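Local atomic coordinates of outer membrane protein OMP121 (Bacteroides thetaiotaomicron, PDB entry 5FQ8), a protein that probably imports a nutrient across the outer membrane as a TonB-dependent receptor, and binds metal ions. Residues V183-V188 / F976-M981; E54-D59 / S932-N937. One frame throughout, in Å; residues are numbered along the deposited sequence.

Interaction 1: V183-V188 / F976-M981; sequences VQWSTV and FGFNLM. With C8E ((hydroxyethyloxy)tri(ethyloxy)octane), chain O.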
ATOM      1  N   VAL B 183     -31.846 -26.202  -2.013  1.00 28.38           N
ATOM      2  CA  VAL B 183     -32.055 -25.140  -2.982  1.00 28.19           C
ATOM      3  C   VAL B 183     -32.976 -24.133  -2.326  1.00 27.97           C
ATOM      4  O   VAL B 183     -33.973 -24.515  -1.721  1.00 28.22           O
ATOM      5  CB  VAL B 183     -32.662 -25.686  -4.285  1.00 28.68           C
ATOM      6  CG1 VAL B 183     -33.366 -24.604  -5.014  1.00 28.59           C
ATOM      7  CG2 VAL B 183     -31.596 -26.277  -5.156  1.00 28.82           C
ATOM      8  N   GLN B 184     -32.644 -22.851  -2.393  1.00 36.11           N
ATOM      9  CA  GLN B 184     -33.523 -21.898  -1.730  1.00 35.31           C
ATOM     10  C   GLN B 184     -33.399 -20.525  -2.355  1.00 27.02           C
ATOM     11  O   GLN B 184     -32.343 -20.144  -2.846  1.00 26.77           O
ATOM     12  CB  GLN B 184     -33.259 -21.810  -0.224  1.00 38.99           C
ATOM     13  CG  GLN B 184     -32.159 -20.902   0.148  1.00 26.61           C
ATOM     14  CD  GLN B 184     -32.230 -20.469   1.585  1.00 26.40           C
ATOM     15  OE1 GLN B 184     -32.495 -21.264   2.471  1.00 26.61           O
ATOM     16  NE2 GLN B 184     -31.979 -19.192   1.825  1.00 26.01           N
ATOM     17  N   TRP B 185     -34.506 -19.800  -2.343  1.00 27.07           N
ATOM     18  CA  TRP B 185     -34.596 -18.469  -2.903  1.00 26.83           C
ATOM     19  C   TRP B 185     -34.740 -17.440  -1.795  1.00 37.47           C
ATOM     20  O   TRP B 185     -35.295 -17.723  -0.734  1.00 26.57           O
ATOM     21  CB  TRP B 185     -35.787 -18.364  -3.841  1.00 27.21           C
ATOM     22  CG  TRP B 185     -35.667 -19.174  -5.021  1.00 27.56           C
ATOM     23  CD1 TRP B 185     -35.287 -18.768  -6.244  1.00 30.01           C
ATOM     24  CD2 TRP B 185     -35.914 -20.560  -5.117  1.00 27.99           C
ATOM     25  NE1 TRP B 185     -35.279 -19.816  -7.114  1.00 28.00           N
ATOM     26  CE2 TRP B 185     -35.668 -20.935  -6.436  1.00 28.26           C
ATOM     27  CE3 TRP B 185     -36.326 -21.529  -4.212  1.00 30.11           C
ATOM     28  CZ2 TRP B 185     -35.824 -22.229  -6.877  1.00 28.74           C
ATOM     29  CZ3 TRP B 185     -36.481 -22.811  -4.652  1.00 28.68           C
ATOM     30  CH2 TRP B 185     -36.232 -23.150  -5.971  1.00 28.94           C
ATOM     31  N   SER B 186     -34.261 -16.232  -2.061  1.00 29.10           N
ATOM     32  CA  SER B 186     -34.483 -15.107  -1.166  1.00 25.88           C
ATOM     33  C   SER B 186     -35.075 -13.953  -1.955  1.00 25.89           C
ATOM     34  O   SER B 186     -34.591 -13.640  -3.044  1.00 25.85           O
ATOM     35  CB  SER B 186     -33.194 -14.693  -0.478  1.00 25.46           C
ATOM     36  OG  SER B 186     -32.096 -14.695  -1.367  1.00 25.33           O
ATOM     37  N   THR B 187     -36.155 -13.368  -1.434  1.00 25.98           N
ATOM     38  CA  THR B 187     -36.727 -12.144  -1.964  1.00 25.98           C
ATOM     39  C   THR B 187     -36.852 -11.096  -0.862  1.00 25.74           C
ATOM     40  O   THR B 187     -36.834 -11.401   0.332  1.00 25.68           O
ATOM     41  CB  THR B 187     -38.091 -12.370  -2.578  1.00 26.44           C
ATOM     42  OG1 THR B 187     -38.988 -12.769  -1.544  1.00 26.63           O
ATOM     43  CG2 THR B 187     -38.018 -13.417  -3.637  1.00 26.73           C
ATOM     44  N   VAL B 188     -37.010  -9.844  -1.287  1.00 25.95           N
ATOM     45  CA  VAL B 188     -36.917  -8.716  -0.369  1.00 29.91           C
ATOM     46  C   VAL B 188     -38.153  -8.648   0.517  1.00 34.39           C
ATOM     47  O   VAL B 188     -39.286  -8.777   0.044  1.00 37.14           O
ATOM     48  CB  VAL B 188     -36.707  -7.419  -1.164  1.00 25.31           C
ATOM     49  CG1 VAL B 188     -37.839  -7.216  -2.138  1.00 25.68           C
ATOM     50  CG2 VAL B 188     -36.571  -6.260  -0.232  1.00 25.09           C
ATOM     51  N   PHE B 976     -36.847 -18.975   1.511  1.00 27.06           N
ATOM     52  CA  PHE B 976     -37.704 -20.153   1.383  1.00 27.58           C
ATOM     53  C   PHE B 976     -37.105 -21.144   0.391  1.00 27.76           C
ATOM     54  O   PHE B 976     -36.714 -20.759  -0.709  1.00 29.74           O
ATOM     55  CB  PHE B 976     -39.117 -19.761   0.941  1.00 28.31           C
ATOM     56  CG  PHE B 976     -39.175 -18.911  -0.305  1.00 27.80           C
ATOM     57  CD1 PHE B 976     -39.118 -17.535  -0.226  1.00 27.46           C
ATOM     58  CD2 PHE B 976     -39.333 -19.487  -1.546  1.00 28.11           C
ATOM     59  CE1 PHE B 976     -39.192 -16.757  -1.367  1.00 27.42           C
ATOM     60  CE2 PHE B 976     -39.407 -18.717  -2.687  1.00 28.77           C
ATOM     61  CZ  PHE B 976     -39.339 -17.349  -2.600  1.00 27.73           C
ATOM     62  N   GLY B 977     -37.070 -22.420   0.755  1.00 28.08           N
ATOM     63  CA  GLY B 977     -36.529 -23.392  -0.170  1.00 28.31           C
ATOM     64  C   GLY B 977     -36.978 -24.822   0.063  1.00 28.84           C
ATOM     65  O   GLY B 977     -37.964 -25.085   0.749  1.00 29.12           O
ATOM     66  N   PHE B 978     -36.228 -25.746  -0.546  1.00 29.01           N
ATOM     67  CA  PHE B 978     -36.430 -27.183  -0.442  1.00 29.54           C
ATOM     68  C   PHE B 978     -35.132 -27.862  -0.035  1.00 29.43           C
ATOM     69  O   PHE B 978     -34.048 -27.344  -0.260  1.00 29.03           O
ATOM     70  CB  PHE B 978     -36.911 -27.783  -1.761  1.00 30.01           C
ATOM     71  CG  PHE B 978     -38.289 -27.363  -2.136  1.00 30.26           C
ATOM     72  CD1 PHE B 978     -39.373 -27.762  -1.379  1.00 30.61           C
ATOM     73  CD2 PHE B 978     -38.504 -26.572  -3.240  1.00 30.19           C
ATOM     74  CE1 PHE B 978     -40.649 -27.376  -1.712  1.00 30.88           C
ATOM     75  CE2 PHE B 978     -39.773 -26.178  -3.583  1.00 30.45           C
ATOM     76  CZ  PHE B 978     -40.854 -26.580  -2.815  1.00 30.80           C
ATOM     77  N   ASN B 979     -35.255 -29.044   0.563  1.00 29.84           N
ATOM     78  CA  ASN B 979     -34.106 -29.842   0.963  1.00 29.85           C
ATOM     79  C   ASN B 979     -34.437 -31.312   0.788  1.00 30.51           C
ATOM     80  O   ASN B 979     -35.510 -31.760   1.192  1.00 30.90           O
ATOM     81  CB  ASN B 979     -33.711 -29.589   2.416  1.00 29.57           C
ATOM     82  CG  ASN B 979     -32.508 -30.421   2.846  1.00 29.62           C
ATOM     83  OD1 ASN B 979     -31.499 -30.464   2.157  1.00 29.48           O
ATOM     84  ND2 ASN B 979     -32.614 -31.076   3.989  1.00 29.85           N
ATOM     85  N   LEU B 980     -33.513 -32.060   0.201  1.00 30.67           N
ATOM     86  CA  LEU B 980     -33.650 -33.495   0.027  1.00 31.32           C
ATOM     87  C   LEU B 980     -32.627 -34.187   0.904  1.00 31.34           C
ATOM     88  O   LEU B 980     -31.452 -33.837   0.875  1.00 30.96           O
ATOM     89  CB  LEU B 980     -33.464 -33.872  -1.435  1.00 31.60           C
ATOM     90  CG  LEU B 980     -33.530 -35.348  -1.779  1.00 32.31           C
ATOM     91  CD1 LEU B 980     -34.686 -35.957  -1.066  1.00 32.76           C
ATOM     92  CD2 LEU B 980     -33.683 -35.546  -3.271  1.00 32.64           C
ATOM     93  N   MET B 981     -33.074 -35.141   1.704  1.00 31.79           N
ATOM     94  CA  MET B 981     -32.196 -35.925   2.555  1.00 31.92           C
ATOM     95  C   MET B 981     -32.276 -37.378   2.129  1.00 32.64           C
ATOM     96  O   MET B 981     -33.349 -37.876   1.812  1.00 33.12           O
ATOM     97  CB  MET B 981     -32.569 -35.784   4.003  1.00 31.85           C
ATOM     98  CG  MET B 981     -31.596 -36.402   4.939  1.00 31.93           C
ATOM     99  SD  MET B 981     -32.056 -38.018   5.479  1.00 39.74           S
ATOM    100  CE  MET B 981     -31.627 -37.908   7.197  1.00 46.12           C
TER
HETATM  101  C1  C8E O1989     -42.968 -23.753   3.448  1.00 19.42           C
HETATM  102  C2  C8E O1989     -43.111 -22.240   3.538  1.00 23.13           C
HETATM  103  C3  C8E O1989     -43.095 -21.584   2.160  1.00 27.79           C
HETATM  104  C4  C8E O1989     -43.208 -20.068   2.280  1.00 27.61           C
HETATM  105  C5  C8E O1989     -43.531 -19.368   0.964  1.00 27.55           C
HETATM  106  C6  C8E O1989     -42.575 -18.200   0.723  1.00 26.71           C
HETATM  107  C7  C8E O1989     -42.813 -17.512  -0.617  1.00 27.56           C
HETATM  108  C8  C8E O1989     -43.308 -16.089  -0.401  1.00 29.05           C
HETATM  109  O9  C8E O1989     -43.334 -15.387  -1.621  1.00 25.92           O
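V183 and W185 pair with F978 and F976 as antiparallel hydrogen-bonded pairs, and the two strands run almost exactly antiparallel, at 177°. V183 N gives its hydrogen to F978 O (3.0 Å), and F978 N returns one to V183 O. W185 and F976 exchange the same two backbone bonds. Between them, Q184 and G977 form a non-hydrogen-bonded pair. Q184 CB packs on G977 CA at 3.6 Å. The Q184 amide then runs off the face opposite the aromatic side chains, toward Y934 of strand 928-941. On the aromatic face, F976 has its CG between the backbone N and the carbonyl carbon (chi1 53°). This turns the ring across to strand 183-188, over W185 O. W185 CB makes an off-centre CH-pi contact with the ring, 4.2 Å from its centroid. T187 OG1 sits in the ring plane at its edge, 4.0 Å from F976 CE1. Detergent C8E covers the other face of F976, with its C7 over the ring centre. The W185 indole turns its edge to F976 O, and its CZ3 meets the F978 ring obliquely. F253 of the neighbouring strand 252-264 packs edge-to-face with W185. The detergent and F978 on the surface are consistent with a membrane-facing side. The pairing joins the first and last strands and closes the transmembrane beta-barrel of a TonB-dependent receptor.

Interaction 2: E54-D59 / S932-N937; sequences ESRTSD and SAYGNN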
ATOM      1  N   GLU B  54     -32.696 -28.678  10.620  1.00 38.29           N
ATOM      2  CA  GLU B  54     -33.892 -28.770   9.794  1.00 40.17           C
ATOM      3  C   GLU B  54     -34.123 -27.498   8.999  1.00 37.50           C
ATOM      4  O   GLU B  54     -34.669 -27.546   7.893  1.00 33.22           O
ATOM      5  CB  GLU B  54     -35.110 -29.074  10.656  1.00 48.16           C
ATOM      6  CG  GLU B  54     -35.358 -28.065  11.768  1.00 60.17           C
ATOM      7  CD  GLU B  54     -36.744 -28.172  12.382  1.00 64.04           C
ATOM      8  OE1 GLU B  54     -37.486 -29.105  12.013  1.00 66.41           O
ATOM      9  OE2 GLU B  54     -37.087 -27.314  13.230  1.00 67.48           O
ATOM     10  N   SER B  55     -33.676 -26.358   9.529  1.00 47.99           N
ATOM     11  CA  SER B  55     -33.920 -25.076   8.892  1.00 46.09           C
ATOM     12  C   SER B  55     -33.057 -24.862   7.658  1.00 44.60           C
ATOM     13  O   SER B  55     -33.395 -24.013   6.828  1.00 44.44           O
ATOM     14  CB  SER B  55     -33.694 -23.957   9.903  1.00 47.72           C
ATOM     15  OG  SER B  55     -34.297 -22.758   9.458  1.00 54.49           O
ATOM     16  N   ARG B  56     -31.969 -25.620   7.517  1.00 69.03           N
ATOM     17  CA  ARG B  56     -31.053 -25.561   6.372  1.00 27.53           C
ATOM     18  C   ARG B  56     -30.445 -24.182   6.197  1.00 34.12           C
ATOM     19  O   ARG B  56     -30.047 -23.795   5.097  1.00 27.18           O
ATOM     20  CB  ARG B  56     -31.724 -26.002   5.065  1.00 27.80           C
ATOM     21  CG  ARG B  56     -32.227 -27.428   5.053  1.00 28.38           C
ATOM     22  CD  ARG B  56     -31.239 -28.378   5.691  1.00 28.53           C
ATOM     23  NE  ARG B  56     -30.079 -28.633   4.853  1.00 32.04           N
ATOM     24  CZ  ARG B  56     -29.040 -29.350   5.245  1.00 31.12           C
ATOM     25  NH1 ARG B  56     -29.020 -29.868   6.455  1.00 28.70           N
ATOM     26  NH2 ARG B  56     -28.017 -29.539   4.437  1.00 30.74           N
ATOM     27  N   THR B  57     -30.376 -23.417   7.266  1.00 26.75           N
ATOM     28  CA  THR B  57     -29.587 -22.206   7.219  1.00 38.82           C
ATOM     29  C   THR B  57     -28.117 -22.579   7.135  1.00 47.36           C
ATOM     30  O   THR B  57     -27.696 -23.621   7.641  1.00 47.65           O
ATOM     31  CB  THR B  57     -29.853 -21.383   8.459  1.00 31.11           C
ATOM     32  OG1 THR B  57     -29.295 -22.058   9.590  1.00 38.61           O
ATOM     33  CG2 THR B  57     -31.337 -21.235   8.654  1.00 31.73           C
ATOM     34  N   SER B  58     -27.327 -21.719   6.488  1.00 50.12           N
ATOM     35  CA  SER B  58     -25.890 -21.949   6.358  1.00 25.66           C
ATOM     36  C   SER B  58     -25.182 -21.962   7.692  1.00 25.61           C
ATOM     37  O   SER B  58     -24.019 -22.354   7.762  1.00 25.60           O
ATOM     38  CB  SER B  58     -25.263 -20.867   5.502  1.00 25.30           C
ATOM     39  OG  SER B  58     -25.037 -19.725   6.292  1.00 27.36           O
ATOM     40  N   ASP B  59     -25.874 -21.587   8.740  1.00 34.10           N
ATOM     41  CA  ASP B  59     -25.284 -21.170   9.991  1.00 29.29           C
ATOM     42  C   ASP B  59     -25.881 -22.002  11.112  1.00 33.42           C
ATOM     43  O   ASP B  59     -27.065 -22.340  11.081  1.00 40.31           O
ATOM     44  CB  ASP B  59     -25.551 -19.676  10.154  1.00 28.80           C
ATOM     45  CG  ASP B  59     -25.417 -19.227  11.545  1.00 35.00           C
ATOM     46  OD1 ASP B  59     -24.350 -19.431  12.136  1.00 49.14           O
ATOM     47  OD2 ASP B  59     -26.388 -18.664  12.059  1.00 29.90           O
ATOM     48  N   SER B 932     -38.200 -31.884   2.263  1.00 31.55           N
ATOM     49  CA  SER B 932     -38.442 -30.824   3.229  1.00 31.14           C
ATOM     50  C   SER B 932     -38.621 -29.512   2.497  1.00 30.72           C
ATOM     51  O   SER B 932     -37.793 -29.154   1.666  1.00 30.42           O
ATOM     52  CB  SER B 932     -37.281 -30.706   4.212  1.00 30.76           C
ATOM     53  OG  SER B 932     -37.667 -29.944   5.329  1.00 38.47           O
ATOM     54  N   ALA B 933     -39.689 -28.800   2.807  1.00 30.74           N
ATOM     55  CA  ALA B 933     -39.865 -27.427   2.365  1.00 30.32           C
ATOM     56  C   ALA B 933     -39.752 -26.533   3.581  1.00 29.92           C
ATOM     57  O   ALA B 933     -40.172 -26.912   4.673  1.00 30.46           O
ATOM     58  CB  ALA B 933     -41.202 -27.218   1.680  1.00 30.68           C
ATOM     59  N   TYR B 934     -39.148 -25.365   3.410  1.00 29.38           N
ATOM     60  CA  TYR B 934     -38.971 -24.484   4.548  1.00 29.01           C
ATOM     61  C   TYR B 934     -39.020 -23.042   4.088  1.00 28.60           C
ATOM     62  O   TYR B 934     -38.997 -22.741   2.895  1.00 28.55           O
ATOM     63  CB  TYR B 934     -37.670 -24.775   5.287  1.00 28.74           C
ATOM     64  CG  TYR B 934     -36.439 -24.582   4.450  1.00 36.36           C
ATOM     65  CD1 TYR B 934     -36.110 -25.478   3.440  1.00 31.64           C
ATOM     66  CD2 TYR B 934     -35.594 -23.523   4.682  1.00 27.85           C
ATOM     67  CE1 TYR B 934     -34.989 -25.311   2.682  1.00 35.40           C
ATOM     68  CE2 TYR B 934     -34.474 -23.353   3.935  1.00 31.65           C
ATOM     69  CZ  TYR B 934     -34.167 -24.245   2.932  1.00 30.65           C
ATOM     70  OH  TYR B 934     -33.024 -24.056   2.178  1.00 29.25           O
ATOM     71  N   GLY B 935     -39.112 -22.155   5.070  1.00 32.12           N
ATOM     72  CA  GLY B 935     -39.093 -20.722   4.867  1.00 27.97           C
ATOM     73  C   GLY B 935     -38.637 -20.033   6.131  1.00 27.66           C
ATOM     74  O   GLY B 935     -39.062 -20.405   7.223  1.00 27.89           O
ATOM     75  N   ASN B 936     -37.760 -19.051   6.022  1.00 27.18           N
ATOM     76  CA  ASN B 936     -37.278 -18.348   7.196  1.00 26.91           C
ATOM     77  C   ASN B 936     -37.383 -16.849   6.979  1.00 43.14           C
ATOM     78  O   ASN B 936     -37.374 -16.373   5.842  1.00 33.29           O
ATOM     79  CB  ASN B 936     -35.851 -18.749   7.506  1.00 26.65           C
ATOM     80  CG  ASN B 936     -35.724 -20.217   7.760  1.00 53.65           C
ATOM     81  OD1 ASN B 936     -36.640 -20.844   8.268  1.00 48.33           O
ATOM     82  ND2 ASN B 936     -34.594 -20.788   7.390  1.00 48.33           N
ATOM     83  N   ASN B 937     -37.484 -16.111   8.085  1.00 38.85           N
ATOM     84  CA  ASN B 937     -37.614 -14.658   8.048  1.00 33.07           C
ATOM     85  C   ASN B 937     -38.726 -14.280   7.069  1.00 29.32           C
ATOM     86  O   ASN B 937     -38.516 -13.569   6.089  1.00 37.42           O
ATOM     87  CB  ASN B 937     -36.270 -14.023   7.672  1.00 32.03           C
ATOM     88  CG  ASN B 937     -36.192 -12.526   7.984  1.00 25.54           C
ATOM     89  OD1 ASN B 937     -36.610 -12.060   9.041  1.00 25.62           O
ATOM     90  ND2 ASN B 937     -35.635 -11.775   7.057  1.00 25.26           N
TER
HETATM   91  O   HOH W   1     -34.995 -30.080   6.831  1.00 28.25           O
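S55 and R56 lie in the irregular chain just after helix 49-54 and face the inward side of strand 928-941, with the CA atoms of S55 and Y934 6.7 Å apart. This is plug against barrel wall, as in other TonB-dependent receptors. R56 leaves the helical conformation with positive phi (59°). Its CB makes an off-centre CH-pi contact with the Y934 ring, 4.1 Å from the ring centroid and 29° off the normal. CG follows over the same ring, offset toward the rim. The R56 chain then bends at chi2 and chi3, which carries the guanidinium group away from the strand to a salt bridge with D136. S55 O approaches Y934 obliquely near CD2. S55 OG points at the side chain of N936, 3.4 Å from its CG, with OG anti to the backbone N (chi1 -162°). The T57 side chain crosses that of N936 at about a right angle. T57 OG1 reaches forward along its own loop and donates to D59 O in the carbonyl plane (2.7 Å). At the other end, one water spans the two segments: it donates to E54 O at 2.8 Å and is hydrogen-bonded to S932 OG at 3.1 Å.

Interactions 1 and 2 have centres about 7 Å apart and share the wall formed by the neighbouring strands 928-941 and 973-983. N979 N probably donates to S932 O at 2.8 Å, a backbone bond between those strands. On the inner side, Q184 OE1 of the first barrel strand is 2.9 Å from Y934 OH, a probable hydrogen bond. Y934 thus connects the barrel seam of interaction 1 to the plug residues of interaction 2. On the outer side, F978 CE1 packs on A933 CB at 3.4 Å. A bound calcium ion lies about 11 Å from the W185 side chain of interaction 1; interaction 2 lies away from the known metal and ligand sites.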